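Local coordinates for bifunctional protein PutA (Bdellovibrio bacteriovorus, PDB 5UR2), which probably oxidises proline to glutamate in two steps, using a flavin-dependent proline dehydrogenase and an NAD-dependent L-glutamate gamma-semialdehyde dehydrogenase, at residues 494-506 against 682-695. Sequence-based numbering, arbitrary orientation.
Sequences PVNVNIVINNKEL and QEAGFPQGVINFLP
With chi1 at -179°, Phe693 swings its CG opposite the backbone N, which carries the ring alongside 494-506 to Val497 and Asn498. Val497 does the same with CG1 (chi1 172°), and this methyl meets the ring edge in plane, 3.6 Å from Phe693 CE2. Asn498 O also lies at that edge. Pro695 CD sits over one face of the ring, toward its rim. Beyond it, Ile499 CG1 packs on Pro695 CG at 3.9 Å. Met678 of helix 671-684 also touches Phe693, and Trp675 touches Val497.

The backbones pair once, antiparallel, through Val500 and Phe693. Val500 N donates to Phe693 O, and Phe693 N donates to Val500 O at 2.9 Å. Strand 691-693 also runs parallel to strand 661-665, in the Rossmann-type sheet of the aldehyde dehydrogenase module. The bridge therefore joins the small sheet of 495-501, 504-506, 511-516 and 523-528 to this larger one. Its site is away from the predicted catalytic residues.

A type I' turn from Ile501 to Lys504 closes the hairpin and rests against the loop after helix 671-684. Asn692 OD1 accepts Asn502 N at 3.2 Å, nearly end-on to the side-chain C=O. The same amide is fixed through ND2, which donates to Gly689 O from above the carbonyl plane and also to Val662 O. Asn502 OD1 lies 3.3 Å from Gly689 CA. Asn503 slides past Gln682 in the opposite direction, their amide planes 38° apart; Gln682 OE1 is hydrogen-bonded to Lys679 NZ. Asn503 ND2 makes a weak bond to Phe686 O. A water accepts a hydrogen bond from Gly689 N at 2.8 Å and lies close to Asn503 OD1 and Ile691 O, which compete for its protons.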
loop_
_atom_site.group_PDB
_atom_site.type_symbol
_atom_site.label_atom_id
_atom_site.label_comp_id
_atom_site.label_asym_id
_atom_site.label_seq_id
_atom_site.Cartn_x
_atom_site.Cartn_y
_atom_site.Cartn_z
ATOM N N PRO B 494 -6.672 -36.512 30.639
ATOM C CA PRO B 494 -6.034 -35.997 29.435
ATOM C C PRO B 494 -7.065 -35.646 28.368
ATOM O O PRO B 494 -8.130 -36.254 28.350
ATOM C CB PRO B 494 -5.145 -37.159 28.991
ATOM C CG PRO B 494 -5.910 -38.388 29.424
ATOM C CD PRO B 494 -6.620 -37.992 30.706
ATOM N N VAL B 495 -6.752 -34.661 27.523
ATOM C CA VAL B 495 -7.625 -34.263 26.422
ATOM C C VAL B 495 -7.353 -35.167 25.226
ATOM O O VAL B 495 -6.214 -35.272 24.762
ATOM C CB VAL B 495 -7.407 -32.787 26.068
ATOM C CG1 VAL B 495 -8.282 -32.383 24.902
ATOM C CG2 VAL B 495 -7.696 -31.923 27.300
ATOM N N ASN B 496 -8.386 -35.862 24.760
ATOM C CA ASN B 496 -8.293 -36.687 23.563
ATOM C C ASN B 496 -8.538 -35.818 22.336
ATOM O O ASN B 496 -9.622 -35.249 22.185
ATOM C CB ASN B 496 -9.296 -37.833 23.626
ATOM C CG ASN B 496 -8.981 -38.800 24.731
ATOM O OD1 ASN B 496 -8.051 -39.596 24.614
ATOM N ND2 ASN B 496 -9.736 -38.726 25.829
ATOM N N VAL B 497 -7.535 -35.709 21.469
ATOM C CA VAL B 497 -7.589 -34.824 20.313
ATOM C C VAL B 497 -7.712 -35.673 19.059
ATOM O O VAL B 497 -6.917 -36.594 18.839
ATOM C CB VAL B 497 -6.367 -33.895 20.248
ATOM C CG1 VAL B 497 -6.365 -33.124 18.934
ATOM C CG2 VAL B 497 -6.387 -32.906 21.432
ATOM N N ASN B 498 -8.700 -35.352 18.239
ATOM C CA ASN B 498 -8.939 -36.055 16.991
ATOM C C ASN B 498 -8.500 -35.201 15.816
ATOM O O ASN B 498 -8.422 -33.974 15.904
ATOM C CB ASN B 498 -10.418 -36.418 16.838
ATOM C CG ASN B 498 -10.832 -37.518 17.771
ATOM O OD1 ASN B 498 -10.070 -38.464 17.998
ATOM N ND2 ASN B 498 -12.049 -37.420 18.313
ATOM N N ILE B 499 -8.194 -35.885 14.713
ATOM C CA ILE B 499 -8.061 -35.231 13.422
ATOM C C ILE B 499 -9.428 -34.716 12.987
ATOM O O ILE B 499 -10.456 -35.360 13.238
ATOM C CB ILE B 499 -7.493 -36.232 12.403
ATOM C CG1 ILE B 499 -6.199 -36.839 12.923
ATOM C CG2 ILE B 499 -7.263 -35.571 11.062
ATOM C CD1 ILE B 499 -5.992 -38.273 12.450
ATOM N N VAL B 500 -9.461 -33.557 12.323
ATOM C CA VAL B 500 -10.724 -32.995 11.846
ATOM C C VAL B 500 -10.589 -32.620 10.378
ATOM O O VAL B 500 -9.894 -31.658 10.044
ATOM C CB VAL B 500 -11.173 -31.778 12.660
ATOM C CG1 VAL B 500 -12.534 -31.341 12.165
ATOM C CG2 VAL B 500 -11.229 -32.133 14.132
ATOM N N ILE B 501 -11.299 -33.339 9.514
ATOM C CA ILE B 501 -11.297 -33.084 8.077
ATOM C C ILE B 501 -12.739 -32.944 7.603
ATOM O O ILE B 501 -13.570 -33.817 7.875
ATOM C CB ILE B 501 -10.576 -34.214 7.313
ATOM C CG1 ILE B 501 -9.126 -34.327 7.787
ATOM C CG2 ILE B 501 -10.657 -34.003 5.809
ATOM C CD1 ILE B 501 -8.372 -35.509 7.172
ATOM N N ASN B 502 -13.022 -31.876 6.853
ATOM C CA ASN B 502 -14.391 -31.588 6.415
ATOM C C ASN B 502 -15.339 -31.543 7.612
ATOM O O ASN B 502 -16.452 -32.059 7.561
ATOM C CB ASN B 502 -14.888 -32.612 5.380
ATOM C CG ASN B 502 -14.681 -32.160 3.944
ATOM O OD1 ASN B 502 -14.629 -30.965 3.646
ATOM N ND2 ASN B 502 -14.584 -33.116 3.044
ATOM N N ASN B 503 -14.877 -30.955 8.711
ATOM C CA ASN B 503 -15.637 -30.804 9.954
ATOM C C ASN B 503 -16.077 -32.141 10.555
ATOM O O ASN B 503 -17.016 -32.179 11.361
ATOM C CB ASN B 503 -16.854 -29.877 9.775
ATOM C CG ASN B 503 -16.454 -28.402 9.633
ATOM O OD1 ASN B 503 -15.307 -28.043 9.904
ATOM N ND2 ASN B 503 -17.405 -27.542 9.229
ATOM N N LYS B 504 -15.417 -33.241 10.196
ATOM C CA LYS B 504 -15.681 -34.552 10.784
ATOM C C LYS B 504 -14.445 -35.044 11.531
ATOM O O LYS B 504 -13.322 -34.954 11.019
ATOM C CB LYS B 504 -16.116 -35.563 9.718
ATOM C CG LYS B 504 -17.460 -35.221 9.075
ATOM C CD LYS B 504 -17.670 -35.988 7.785
ATOM N N GLU B 505 -14.650 -35.561 12.737
ATOM C CA GLU B 505 -13.550 -36.022 13.570
ATOM C C GLU B 505 -13.110 -37.424 13.150
ATOM O O GLU B 505 -13.937 -38.287 12.843
ATOM C CB GLU B 505 -13.964 -35.983 15.047
ATOM C CG GLU B 505 -14.197 -34.544 15.558
ATOM C CD GLU B 505 -14.559 -34.419 17.063
ATOM O OE1 GLU B 505 -14.164 -35.270 17.900
ATOM O OE2 GLU B 505 -15.224 -33.420 17.419
ATOM N N LEU B 506 -11.792 -37.625 13.073
ATOM C CA LEU B 506 -11.205 -38.890 12.646
ATOM C C LEU B 506 -10.151 -39.348 13.644
ATOM O O LEU B 506 -9.581 -38.554 14.405
ATOM C CB LEU B 506 -10.548 -38.785 11.264
ATOM C CG LEU B 506 -11.458 -38.233 10.177
ATOM C CD1 LEU B 506 -10.660 -38.027 8.895
ATOM C CD2 LEU B 506 -12.620 -39.212 9.985
ATOM N N GLN B 682 -14.709 -24.129 14.019
ATOM C CA GLN B 682 -15.982 -24.770 13.712
ATOM C C GLN B 682 -17.143 -23.988 14.308
ATOM O O GLN B 682 -18.170 -23.799 13.648
ATOM C CB GLN B 682 -15.995 -26.214 14.224
ATOM C CG GLN B 682 -15.008 -27.138 13.484
ATOM C CD GLN B 682 -15.078 -28.585 13.975
ATOM O OE1 GLN B 682 -14.458 -28.947 14.966
ATOM N NE2 GLN B 682 -15.812 -29.415 13.259
ATOM N N GLU B 683 -16.995 -23.505 15.548
ATOM C CA GLU B 683 -18.092 -22.762 16.164
ATOM C C GLU B 683 -18.331 -21.429 15.454
ATOM O O GLU B 683 -19.479 -20.994 15.298
ATOM C CB GLU B 683 -17.822 -22.539 17.654
ATOM C CG GLU B 683 -19.007 -21.894 18.340
ATOM C CD GLU B 683 -18.738 -21.459 19.774
ATOM O OE1 GLU B 683 -17.704 -21.858 20.355
ATOM O OE2 GLU B 683 -19.565 -20.692 20.306
ATOM N N ALA B 684 -17.264 -20.781 14.985
ATOM C CA ALA B 684 -17.428 -19.517 14.277
ATOM C C ALA B 684 -18.220 -19.699 12.981
ATOM O O ALA B 684 -18.842 -18.746 12.495
ATOM C CB ALA B 684 -16.061 -18.905 13.989
ATOM N N GLY B 685 -18.197 -20.899 12.410
ATOM C CA GLY B 685 -19.000 -21.246 11.263
ATOM C C GLY B 685 -18.266 -21.379 9.934
ATOM O O GLY B 685 -18.910 -21.263 8.885
ATOM N N PHE B 686 -16.959 -21.618 9.943
ATOM C CA PHE B 686 -16.252 -21.820 8.691
ATOM C C PHE B 686 -16.778 -23.085 8.015
ATOM O O PHE B 686 -16.851 -24.137 8.660
ATOM C CB PHE B 686 -14.743 -21.904 8.938
ATOM C CG PHE B 686 -14.111 -20.568 9.230
ATOM C CD1 PHE B 686 -14.144 -20.040 10.507
ATOM C CD2 PHE B 686 -13.480 -19.842 8.229
ATOM C CE1 PHE B 686 -13.566 -18.810 10.781
ATOM C CE2 PHE B 686 -12.906 -18.621 8.497
ATOM C CZ PHE B 686 -12.954 -18.097 9.777
ATOM N N PRO B 687 -17.144 -23.028 6.731
ATOM C CA PRO B 687 -17.715 -24.203 6.061
ATOM C C PRO B 687 -16.743 -25.372 6.050
ATOM O O PRO B 687 -15.519 -25.207 6.108
ATOM C CB PRO B 687 -17.977 -23.711 4.624
ATOM C CG PRO B 687 -17.960 -22.252 4.684
ATOM C CD PRO B 687 -17.013 -21.882 5.820
ATOM N N GLN B 688 -17.310 -26.570 5.936
ATOM C CA GLN B 688 -16.498 -27.774 5.953
ATOM C C GLN B 688 -15.421 -27.712 4.872
ATOM O O GLN B 688 -15.679 -27.322 3.727
ATOM C CB GLN B 688 -17.375 -29.004 5.745
ATOM C CG GLN B 688 -18.062 -29.035 4.415
ATOM C CD GLN B 688 -18.786 -30.340 4.172
ATOM O OE1 GLN B 688 -19.447 -30.872 5.064
ATOM N NE2 GLN B 688 -18.641 -30.881 2.967
ATOM N N GLY B 689 -14.202 -28.099 5.249
ATOM C CA GLY B 689 -13.086 -28.177 4.324
ATOM C C GLY B 689 -12.305 -26.889 4.135
ATOM O O GLY B 689 -11.191 -26.940 3.606
ATOM N N VAL B 690 -12.851 -25.736 4.542
ATOM C CA VAL B 690 -12.112 -24.483 4.386
ATOM C C VAL B 690 -10.851 -24.510 5.237
ATOM O O VAL B 690 -9.770 -24.113 4.786
ATOM C CB VAL B 690 -13.017 -23.279 4.719
ATOM C CG1 VAL B 690 -12.222 -21.955 4.712
ATOM C CG2 VAL B 690 -14.194 -23.205 3.711
ATOM N N ILE B 691 -10.957 -25.034 6.458
ATOM C CA ILE B 691 -9.825 -25.205 7.357
ATOM C C ILE B 691 -9.838 -26.648 7.848
ATOM O O ILE B 691 -10.873 -27.139 8.305
ATOM C CB ILE B 691 -9.892 -24.202 8.530
ATOM C CG1 ILE B 691 -9.729 -22.774 7.994
ATOM C CG2 ILE B 691 -8.817 -24.482 9.560
ATOM C CD1 ILE B 691 -10.183 -21.688 8.936
ATOM N N ASN B 692 -8.711 -27.347 7.707
ATOM C CA ASN B 692 -8.614 -28.736 8.131
ATOM C C ASN B 692 -7.506 -28.898 9.162
ATOM O O ASN B 692 -6.452 -28.265 9.065
ATOM C CB ASN B 692 -8.379 -29.665 6.939
ATOM C CG ASN B 692 -9.457 -29.516 5.880
ATOM O OD1 ASN B 692 -10.490 -30.185 5.930
ATOM N ND2 ASN B 692 -9.249 -28.581 4.950
ATOM N N PHE B 693 -7.760 -29.759 10.143
ATOM C CA PHE B 693 -6.927 -29.926 11.328
ATOM C C PHE B 693 -6.209 -31.268 11.238
ATOM O O PHE B 693 -6.839 -32.326 11.380
ATOM C CB PHE B 693 -7.788 -29.859 12.578
ATOM C CG PHE B 693 -7.018 -29.988 13.861
ATOM C CD1 PHE B 693 -6.111 -29.012 14.245
ATOM C CD2 PHE B 693 -7.257 -31.050 14.719
ATOM C CE1 PHE B 693 -5.440 -29.108 15.458
ATOM C CE2 PHE B 693 -6.589 -31.160 15.932
ATOM C CZ PHE B 693 -5.679 -30.194 16.303
ATOM N N LEU B 694 -4.894 -31.222 11.022
ATOM C CA LEU B 694 -4.096 -32.398 10.673
ATOM C C LEU B 694 -2.940 -32.563 11.653
ATOM O O LEU B 694 -1.776 -32.337 11.295
ATOM C CB LEU B 694 -3.567 -32.280 9.240
ATOM C CG LEU B 694 -2.873 -33.537 8.687
ATOM C CD1 LEU B 694 -3.886 -34.632 8.387
ATOM C CD2 LEU B 694 -2.056 -33.217 7.458
ATOM N N PRO B 695 -3.218 -32.990 12.884
ATOM C CA PRO B 695 -2.123 -33.273 13.822
ATOM C C PRO B 695 -1.285 -34.465 13.365
ATOM O O PRO B 695 -1.755 -35.353 12.643
ATOM C CB PRO B 695 -2.856 -33.569 15.138
ATOM C CG PRO B 695 -4.201 -34.044 14.714
ATOM C CD PRO B 695 -4.539 -33.286 13.471
HETATM O O HOH W 1 -13.171 -28.660 7.846
HETATM O O HOH W 2 -14.852 -25.417 10.279
#